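Side-chain contacts in DsbA family protein (Salmonella typhimurium, PDB 7JVE), which works as a trimeric thioredoxin-like enzyme of the DsbA family, with both thiol oxidase and disulfide isomerase activities: residues S73-G78 against Q140-Q145; Q64-L69 against Q224-D229; E105-A110 against M244-I249. All coordinates share one frame; numbering follows the deposited sequence.

Contact 1. Residues S73-G78 against Q140-Q145; sequences SSPSVG and QVWLTQ. With EDO (1,2-ethanediol), chain J.
Pro75 and Trp142 meet in a CH-pi contact, a good example of how a proline is matched to an indole where helix 128-145, in what is probably the helical insertion of a DsbA-type enzyme, packs against the edge of its thioredoxin fold. The CA of Pro75 sits 3.6 Å from the centroid of the Trp142 six-membered ring and 17° off its normal. Beside it, Pro75 CB lies over the five-membered part, 3.9 Å from Trp142 CG. The outer rim of the benzene ring runs along the backbone just before the proline, where Ser74 O approaches Trp142 CH2 at 3.5 Å. The indole reaches this far because its CG is anti to the backbone N (chi1 -178°), which carries the ring off the helix toward residues 73-76. Farther out, Pro75 and Val77 are held to strand 115-120 by backbone hydrogen bonds with Phe118 and Phe116, while Ser74 OG is hydrogen-bonded to Lys119. Tyr150 of helix 147-159 packs on both Pro75 and Trp142. An ethanediol, probably from the crystallisation liquor, approaches the opposite face of the indole: its C1 lies 3.8 Å above the plane of the Trp142 ring, and its O1 donates a 2.8 Å hydrogen bond to Trp142 O.

Contact 2. Residues Q64-L69 against Q224-D229; sequences QYRAEL and QTQDGD
Arg66 lays one face of its guanidinium over the backbone of Gln226, whose CA stands 3.5 Å above the centre of that plane, with Asp227 N nearer the rim. The arginine belongs to the short helix 66-69, and the loop it meets joins strands 218-223 and 234-237 of the thioredoxin-fold sheet. Two conformers of Arg66 were modelled, and this account holds for one of them. The chain runs straight out from the helix as far as CD, then turns at chi3 (-122°) so that the guanidinium lies along the loop. The aliphatic part also makes contact, Arg66 CD resting 3.4 Å from Gln226 CG. Direct polar links to the loop are weak: Arg66 NE to Gln224 O and Arg66 NH1 to Asp227 O are both 3.4 Å long and bent. A firmer partner is Pro223 O, which accepts from Arg66 NH2. At the guanidinium edge, one water accepts from Arg66 NH2 and donates to Asp227 O and Asp229 O, and a second lies 2.7 Å from Arg66 NH1. With Asp227 OD2 still 6.4 Å from Arg66 NH2, the positive charge is probably shared among peptide carbonyls and water, and the poor order of Gln226 and Asp227 is consistent with a yielding grip.

Contact 3. Residues E105-A110 against M244-I249; sequences ENLIKA and MLQMAI
Leu107 bridges from helix 95-110 to helix 242-253; the axes of the two short segments approach to 11.0 Å and cross at -35°. Its CB already points at the other helix, and CG follows on the side anti to the carbonyl carbon (chi1 -85°), leaving the two methyl groups to divide the contact between them. CD1 presses on Leu245, lying 3.3 Å from both Leu245 CB and Leu245 CD1, a tight fit for methyl and methylene groups; the two leucine side chains meet at about a right angle. CD2 looks onto the next turn, where it lies 4.1 Å from Ile249 CD1, and both Ile249 and Gln246 run past Leu107 in the reverse direction. On this branch Leu107 CD2 also meets an oxygen, Gln246 OE1, at 3.3 Å. A bend at chi2 (61°) brings the Gln246 amide to this position, and OE1 accepts a hydrogen bond from Asn111 ND2, which is also hydrogen-bonded to Leu107 O. On the sheet side, Leu245 packs on Phe219 and Ile236. Two helices side by side on one face of the central sheet, one led by the Cys94-Cys97 disulfide and the other at the C-terminus, are a hallmark of the thioredoxin fold.

The three contacts illustrate how chemistry follows position in a thioredoxin-like domain. Contact 3 is buried and almost wholly aliphatic, joining two helices. Contacts 1 and 2 are surface contacts: the first relies on an aromatic face, the second on a charged group over a loop, with water at its edge. None shares a helix or strand with another, yet strand 115-120 links the first two, whose leading segments are close in sequence: the Lys119 that holds contact 1 also reaches Glu68 O in contact 2. Contacts 1 and 3 touch directly through Val77 CG2 and Ile108 CG2, 4.1 Å apart, whereas contacts 2 and 3 stay about 9 Å apart at their nearest atoms.

Contact 1. Residues S73-G78 against Q140-Q145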
loop_
_atom_site.group_PDB
_atom_site.type_symbol
_atom_site.label_atom_id
_atom_site.label_comp_id
_atom_site.label_asym_id
_atom_site.label_seq_id
_atom_site.Cartn_x
_atom_site.Cartn_y
_atom_site.Cartn_z
ATOM N N SER A 73 32.420 16.511 14.091
ATOM C CA SER A 73 32.185 17.467 13.022
ATOM C C SER A 73 30.700 17.686 12.741
ATOM O O SER A 73 30.349 18.668 12.079
ATOM C CB SER A 73 32.897 17.013 11.747
ATOM O OG SER A 73 34.300 17.201 11.853
ATOM N N SER A 74 29.829 16.826 13.250
ATOM C CA SER A 74 28.392 16.931 13.010
ATOM C C SER A 74 27.741 17.762 14.105
ATOM O O SER A 74 28.132 17.671 15.272
ATOM C CB SER A 74 27.748 15.551 12.976
ATOM O OG SER A 74 28.306 14.777 11.925
ATOM N N PRO A 75 26.772 18.597 13.784
ATOM C CA PRO A 75 26.092 19.342 14.850
ATOM C C PRO A 75 25.481 18.366 15.845
ATOM O O PRO A 75 24.940 17.322 15.469
ATOM C CB PRO A 75 25.017 20.154 14.109
ATOM C CG PRO A 75 25.406 20.105 12.661
ATOM C CD PRO A 75 26.221 18.857 12.446
ATOM N N SER A 76 25.560 18.714 17.125
ATOM C CA SER A 76 24.909 17.913 18.155
ATOM C C SER A 76 24.454 18.812 19.292
ATOM O O SER A 76 24.847 19.974 19.389
ATOM C CB SER A 76 25.832 16.815 18.688
ATOM O OG SER A 76 26.941 17.369 19.373
ATOM N N VAL A 77 23.563 18.264 20.117
ATOM C CA VAL A 77 23.238 18.811 21.423
ATOM C C VAL A 77 23.409 17.687 22.431
ATOM O O VAL A 77 23.472 16.512 22.073
ATOM C CB VAL A 77 21.814 19.386 21.496
ATOM C CG1 VAL A 77 21.666 20.588 20.541
ATOM C CG2 VAL A 77 20.769 18.276 21.216
ATOM N N GLY A 78 23.450 18.062 23.710
ATOM C CA GLY A 78 23.785 17.131 24.754
ATOM C C GLY A 78 25.288 17.074 24.960
ATOM O O GLY A 78 26.067 17.586 24.149
ATOM N N GLN A 140 27.016 27.018 9.809
ATOM C CA GLN A 140 27.387 28.348 10.288
ATOM C C GLN A 140 26.726 28.651 11.626
ATOM O O GLN A 140 27.383 29.120 12.560
ATOM C CB GLN A 140 27.019 29.424 9.264
ATOM C CG GLN A 140 27.907 29.426 8.057
ATOM C CD GLN A 140 29.365 29.632 8.447
ATOM O OE1 GLN A 140 29.706 30.561 9.190
ATOM N NE2 GLN A 140 30.222 28.722 7.995
ATOM N N VAL A 141 25.423 28.382 11.739
ATOM C CA VAL A 141 24.727 28.627 13.001
ATOM C C VAL A 141 25.360 27.795 14.119
ATOM O O VAL A 141 25.663 28.301 15.212
ATOM C CB VAL A 141 23.220 28.341 12.842
ATOM C CG1 VAL A 141 22.488 28.312 14.200
ATOM C CG2 VAL A 141 22.585 29.335 11.874
ATOM N N TRP A 142 25.611 26.512 13.846
ATOM C CA TRP A 142 26.202 25.642 14.859
ATOM C C TRP A 142 27.575 26.143 15.297
ATOM O O TRP A 142 27.874 26.187 16.495
ATOM C CB TRP A 142 26.319 24.220 14.336
ATOM C CG TRP A 142 26.869 23.310 15.345
ATOM C CD1 TRP A 142 26.399 23.099 16.631
ATOM C CD2 TRP A 142 27.984 22.452 15.187
ATOM N NE1 TRP A 142 27.165 22.156 17.271
ATOM C CE2 TRP A 142 28.144 21.740 16.406
ATOM C CE3 TRP A 142 28.847 22.191 14.128
ATOM C CZ2 TRP A 142 29.138 20.811 16.591
ATOM C CZ3 TRP A 142 29.832 21.270 14.311
ATOM C CH2 TRP A 142 29.977 20.585 15.534
ATOM N N LEU A 143 28.422 26.531 14.333
ATOM C CA LEU A 143 29.812 26.850 14.650
ATOM C C LEU A 143 29.953 28.198 15.345
ATOM O O LEU A 143 30.912 28.401 16.102
ATOM C CB LEU A 143 30.665 26.836 13.384
ATOM C CG LEU A 143 30.958 25.498 12.704
ATOM C CD1 LEU A 143 31.576 25.762 11.317
ATOM C CD2 LEU A 143 31.887 24.644 13.589
ATOM N N THR A 144 29.033 29.132 15.096
ATOM C CA THR A 144 29.166 30.468 15.662
ATOM C C THR A 144 28.281 30.683 16.888
ATOM O O THR A 144 28.613 31.521 17.740
ATOM C CB THR A 144 28.869 31.552 14.594
ATOM O OG1 THR A 144 27.482 31.550 14.275
ATOM C CG2 THR A 144 29.594 31.245 13.294
ATOM N N GLN A 145 27.188 29.925 17.026
ATOM C CA GLN A 145 26.251 30.164 18.113
ATOM C C GLN A 145 25.932 28.951 18.961
ATOM O O GLN A 145 25.347 29.138 20.032
ATOM C CB GLN A 145 24.928 30.736 17.582
ATOM C CG GLN A 145 25.091 32.010 16.742
ATOM C CD GLN A 145 23.739 32.597 16.418
ATOM O OE1 GLN A 145 23.016 33.011 17.318
ATOM N NE2 GLN A 145 23.351 32.551 15.150
HETATM C C1 EDO J . 30.425 24.348 17.884
HETATM O O1 EDO J . 29.947 25.658 18.229
HETATM C C2 EDO J . 30.808 23.626 19.173
HETATM O O2 EDO J . 29.736 23.922 20.077
#

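Contact 2. Residues Q64-L69 against Q224-D229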
loop_
_atom_site.group_PDB
_atom_site.type_symbol
_atom_site.label_atom_id
_atom_site.label_comp_id
_atom_site.label_asym_id
_atom_site.label_seq_id
_atom_site.Cartn_x
_atom_site.Cartn_y
_atom_site.Cartn_z
ATOM N N GLN A 64 30.809 -0.814 12.954
ATOM C CA GLN A 64 31.944 -0.581 12.061
ATOM C C GLN A 64 32.170 0.918 11.798
ATOM O O GLN A 64 33.317 1.372 11.702
ATOM C CB GLN A 64 31.736 -1.339 10.751
ATOM C CG GLN A 64 32.852 -1.136 9.751
ATOM C CD GLN A 64 32.581 -1.744 8.374
ATOM O OE1 GLN A 64 31.673 -2.568 8.185
ATOM N NE2 GLN A 64 33.385 -1.336 7.400
ATOM N N TYR A 65 31.101 1.710 11.692
ATOM C CA TYR A 65 31.235 3.130 11.378
ATOM C C TYR A 65 31.022 4.019 12.597
ATOM O O TYR A 65 30.637 5.178 12.462
ATOM C CB TYR A 65 30.288 3.517 10.237
ATOM C CG TYR A 65 30.688 2.818 8.950
ATOM C CD1 TYR A 65 31.716 3.305 8.151
ATOM C CD2 TYR A 65 30.063 1.640 8.561
ATOM C CE1 TYR A 65 32.090 2.648 6.982
ATOM C CE2 TYR A 65 30.428 0.976 7.410
ATOM C CZ TYR A 65 31.444 1.478 6.625
ATOM O OH TYR A 65 31.792 0.795 5.487
ATOM N N ARG A 66 31.285 3.497 13.794
ATOM C CA ARG A 66 31.089 4.274 15.013
ATOM C C ARG A 66 31.767 5.645 14.935
ATOM O O ARG A 66 31.163 6.671 15.274
ATOM C CB ARG A 66 31.612 3.484 16.218
ATOM C CG ARG A 66 31.404 4.190 17.555
ATOM C CD ARG A 66 32.057 3.434 18.719
ATOM N NE ARG A 66 31.080 3.077 19.749
ATOM C CZ ARG A 66 30.634 1.844 19.962
ATOM N NH1 ARG A 66 31.081 0.840 19.226
ATOM N NH2 ARG A 66 29.745 1.616 20.916
ATOM N N ALA A 67 33.031 5.684 14.507
ATOM C CA ALA A 67 33.754 6.950 14.555
ATOM C C ALA A 67 33.078 7.989 13.673
ATOM O O ALA A 67 32.927 9.154 14.071
ATOM C CB ALA A 67 35.223 6.758 14.161
ATOM N N GLU A 68 32.650 7.585 12.481
ATOM C CA GLU A 68 31.957 8.503 11.594
ATOM C C GLU A 68 30.604 8.894 12.176
ATOM O O GLU A 68 30.223 10.069 12.138
ATOM C CB GLU A 68 31.793 7.854 10.216
ATOM C CG GLU A 68 33.127 7.622 9.518
ATOM C CD GLU A 68 33.714 6.217 9.767
ATOM O OE1 GLU A 68 34.152 5.574 8.785
ATOM O OE2 GLU A 68 33.703 5.720 10.918
ATOM N N LEU A 69 29.861 7.919 12.711
ATOM C CA LEU A 69 28.552 8.207 13.290
ATOM C C LEU A 69 28.652 9.235 14.412
ATOM O O LEU A 69 27.764 10.079 14.572
ATOM C CB LEU A 69 27.915 6.920 13.811
ATOM C CG LEU A 69 27.379 5.932 12.769
ATOM C CD1 LEU A 69 27.093 4.588 13.414
ATOM C CD2 LEU A 69 26.137 6.471 12.087
ATOM N N GLN A 224 28.589 5.546 23.328
ATOM C CA GLN A 224 29.662 6.241 22.637
ATOM C C GLN A 224 31.005 5.553 22.840
ATOM O O GLN A 224 31.843 5.580 21.934
ATOM C CB GLN A 224 29.724 7.691 23.106
ATOM C CG GLN A 224 28.523 8.551 22.701
ATOM C CD GLN A 224 28.930 9.985 22.441
ATOM O OE1 GLN A 224 29.110 10.383 21.299
ATOM N NE2 GLN A 224 29.114 10.758 23.509
ATOM N N THR A 225 31.228 4.934 24.003
ATOM C CA THR A 225 32.500 4.279 24.281
ATOM C C THR A 225 32.559 2.984 23.498
ATOM O O THR A 225 31.604 2.203 23.504
ATOM C CB THR A 225 32.651 3.923 25.758
ATOM O OG1 THR A 225 31.656 2.946 26.087
ATOM C CG2 THR A 225 32.476 5.171 26.625
ATOM N N GLN A 226 33.696 2.733 22.858
ATOM C CA GLN A 226 33.729 1.692 21.851
ATOM C C GLN A 226 33.664 0.348 22.575
ATOM O O GLN A 226 34.638 -0.115 23.187
ATOM C CB GLN A 226 34.929 1.816 20.928
ATOM C CG GLN A 226 34.513 1.189 19.600
ATOM C CD GLN A 226 35.545 1.221 18.498
ATOM O OE1 GLN A 226 36.714 1.515 18.730
ATOM N NE2 GLN A 226 35.066 1.059 17.265
ATOM N N ASP A 227 32.477 -0.250 22.526
ATOM C CA ASP A 227 32.108 -1.508 23.151
ATOM C C ASP A 227 31.420 -2.310 22.058
ATOM O O ASP A 227 30.573 -1.770 21.337
ATOM C CB ASP A 227 31.165 -1.256 24.336
ATOM C CG ASP A 227 30.970 -2.476 25.211
ATOM O OD1 ASP A 227 31.945 -3.232 25.419
ATOM O OD2 ASP A 227 29.834 -2.669 25.701
ATOM N N GLY A 228 31.796 -3.572 21.905
ATOM C CA GLY A 228 31.227 -4.360 20.831
ATOM C C GLY A 228 29.926 -5.019 21.229
ATOM O O GLY A 228 29.532 -6.041 20.653
ATOM N N ASP A 229 29.252 -4.443 22.224
ATOM C CA ASP A 229 28.025 -5.031 22.750
ATOM C C ASP A 229 26.882 -4.714 21.792
ATOM O O ASP A 229 26.253 -3.655 21.872
ATOM C CB ASP A 229 27.754 -4.544 24.168
ATOM C CG ASP A 229 26.855 -5.495 24.942
ATOM O OD1 ASP A 229 26.715 -5.329 26.175
ATOM O OD2 ASP A 229 26.250 -6.388 24.300
HETATM O O HOH W 1 28.083 -0.996 21.741
HETATM O O HOH W 2 32.819 0.066 17.299
#

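Contact 3. Residues E105-A110 against M244-I249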
loop_
_atom_site.group_PDB
_atom_site.type_symbol
_atom_site.label_atom_id
_atom_site.label_comp_id
_atom_site.label_asym_id
_atom_site.label_seq_id
_atom_site.Cartn_x
_atom_site.Cartn_y
_atom_site.Cartn_z
ATOM N N GLU A 105 12.125 16.685 19.625
ATOM C CA GLU A 105 12.277 17.766 20.599
ATOM C C GLU A 105 11.916 17.289 22.003
ATOM O O GLU A 105 12.613 17.613 22.972
ATOM C CB GLU A 105 11.413 18.972 20.200
ATOM C CG GLU A 105 11.589 20.232 21.073
ATOM C CD GLU A 105 13.067 20.692 21.212
ATOM O OE1 GLU A 105 13.545 21.422 20.310
ATOM O OE2 GLU A 105 13.744 20.363 22.229
ATOM N N ASN A 106 10.835 16.507 22.132
ATOM C CA ASN A 106 10.488 15.954 23.439
ATOM C C ASN A 106 11.589 15.032 23.964
ATOM O O ASN A 106 11.951 15.102 25.142
ATOM C CB ASN A 106 9.154 15.205 23.370
ATOM C CG ASN A 106 7.958 16.126 23.358
ATOM O OD1 ASN A 106 8.086 17.351 23.363
ATOM N ND2 ASN A 106 6.770 15.534 23.332
ATOM N N LEU A 107 12.121 14.148 23.110
ATOM C CA LEU A 107 13.214 13.282 23.550
ATOM C C LEU A 107 14.387 14.099 24.055
ATOM O O LEU A 107 15.006 13.751 25.070
ATOM C CB LEU A 107 13.684 12.354 22.425
ATOM C CG LEU A 107 12.881 11.075 22.274
ATOM C CD1 LEU A 107 13.293 10.346 20.999
ATOM C CD2 LEU A 107 13.072 10.207 23.497
ATOM N N ILE A 108 14.715 15.182 23.348
ATOM C CA ILE A 108 15.896 15.958 23.698
ATOM C C ILE A 108 15.717 16.603 25.064
ATOM O O ILE A 108 16.624 16.563 25.906
ATOM C CB ILE A 108 16.197 16.986 22.589
ATOM C CG1 ILE A 108 16.744 16.251 21.355
ATOM C CG2 ILE A 108 17.163 18.027 23.088
ATOM C CD1 ILE A 108 16.986 17.138 20.150
ATOM N N LYS A 109 14.530 17.170 25.324
ATOM C CA LYS A 109 14.274 17.759 26.628
ATOM C C LYS A 109 14.289 16.697 27.710
ATOM O O LYS A 109 14.768 16.945 28.819
ATOM C CB LYS A 109 12.942 18.508 26.630
ATOM C CG LYS A 109 12.931 19.677 25.666
ATOM C CD LYS A 109 12.149 20.860 26.233
ATOM C CE LYS A 109 11.389 21.613 25.142
ATOM N NZ LYS A 109 10.498 22.665 25.723
ATOM N N ALA A 110 13.775 15.509 27.407
ATOM C CA ALA A 110 13.677 14.468 28.417
ATOM C C ALA A 110 14.994 13.754 28.658
ATOM O O ALA A 110 15.094 12.999 29.629
ATOM C CB ALA A 110 12.614 13.446 28.024
ATOM N N MET A 244 9.618 4.096 21.716
ATOM C CA MET A 244 10.591 3.213 21.092
ATOM C C MET A 244 11.994 3.827 21.152
ATOM O O MET A 244 12.973 3.149 21.488
ATOM C CB MET A 244 10.162 2.932 19.649
ATOM C CG MET A 244 11.025 1.912 18.935
ATOM S SD MET A 244 10.634 0.272 19.643
ATOM C CE MET A 244 8.890 0.130 19.258
ATOM N N LEU A 245 12.108 5.120 20.849
ATOM C CA LEU A 245 13.409 5.763 20.932
ATOM C C LEU A 245 13.897 5.823 22.375
ATOM O O LEU A 245 15.095 5.664 22.638
ATOM C CB LEU A 245 13.348 7.160 20.314
ATOM C CG LEU A 245 13.438 7.193 18.789
ATOM C CD1 LEU A 245 13.064 8.573 18.269
ATOM C CD2 LEU A 245 14.825 6.769 18.288
ATOM N N GLN A 246 12.983 6.033 23.327
ATOM C CA GLN A 246 13.385 6.081 24.727
ATOM C C GLN A 246 13.928 4.728 25.195
ATOM O O GLN A 246 14.930 4.675 25.918
ATOM C CB GLN A 246 12.215 6.519 25.615
ATOM C CG GLN A 246 12.659 6.870 27.065
ATOM C CD GLN A 246 13.662 8.052 27.097
ATOM O OE1 GLN A 246 13.341 9.165 26.662
ATOM N NE2 GLN A 246 14.860 7.809 27.613
ATOM N N MET A 247 13.279 3.621 24.809
ATOM C CA MET A 247 13.792 2.311 25.215
ATOM C C MET A 247 15.191 2.070 24.654
ATOM O O MET A 247 16.073 1.571 25.363
ATOM C CB MET A 247 12.827 1.183 24.795
ATOM C CG MET A 247 11.447 1.185 25.511
ATOM S SD MET A 247 10.318 -0.245 25.144
ATOM C CE MET A 247 9.729 0.075 23.421
ATOM N N ALA A 248 15.422 2.472 23.404
ATOM C CA ALA A 248 16.736 2.343 22.789
ATOM C C ALA A 248 17.781 3.169 23.533
ATOM O O ALA A 248 18.933 2.740 23.682
ATOM C CB ALA A 248 16.675 2.782 21.320
ATOM N N ILE A 249 17.395 4.362 24.003
ATOM C CA ILE A 249 18.303 5.188 24.799
ATOM C C ILE A 249 18.669 4.471 26.096
ATOM O O ILE A 249 19.838 4.409 26.481
ATOM C CB ILE A 249 17.673 6.571 25.063
ATOM C CG1 ILE A 249 17.674 7.413 23.777
ATOM C CG2 ILE A 249 18.380 7.302 26.199
ATOM C CD1 ILE A 249 16.798 8.659 23.862
#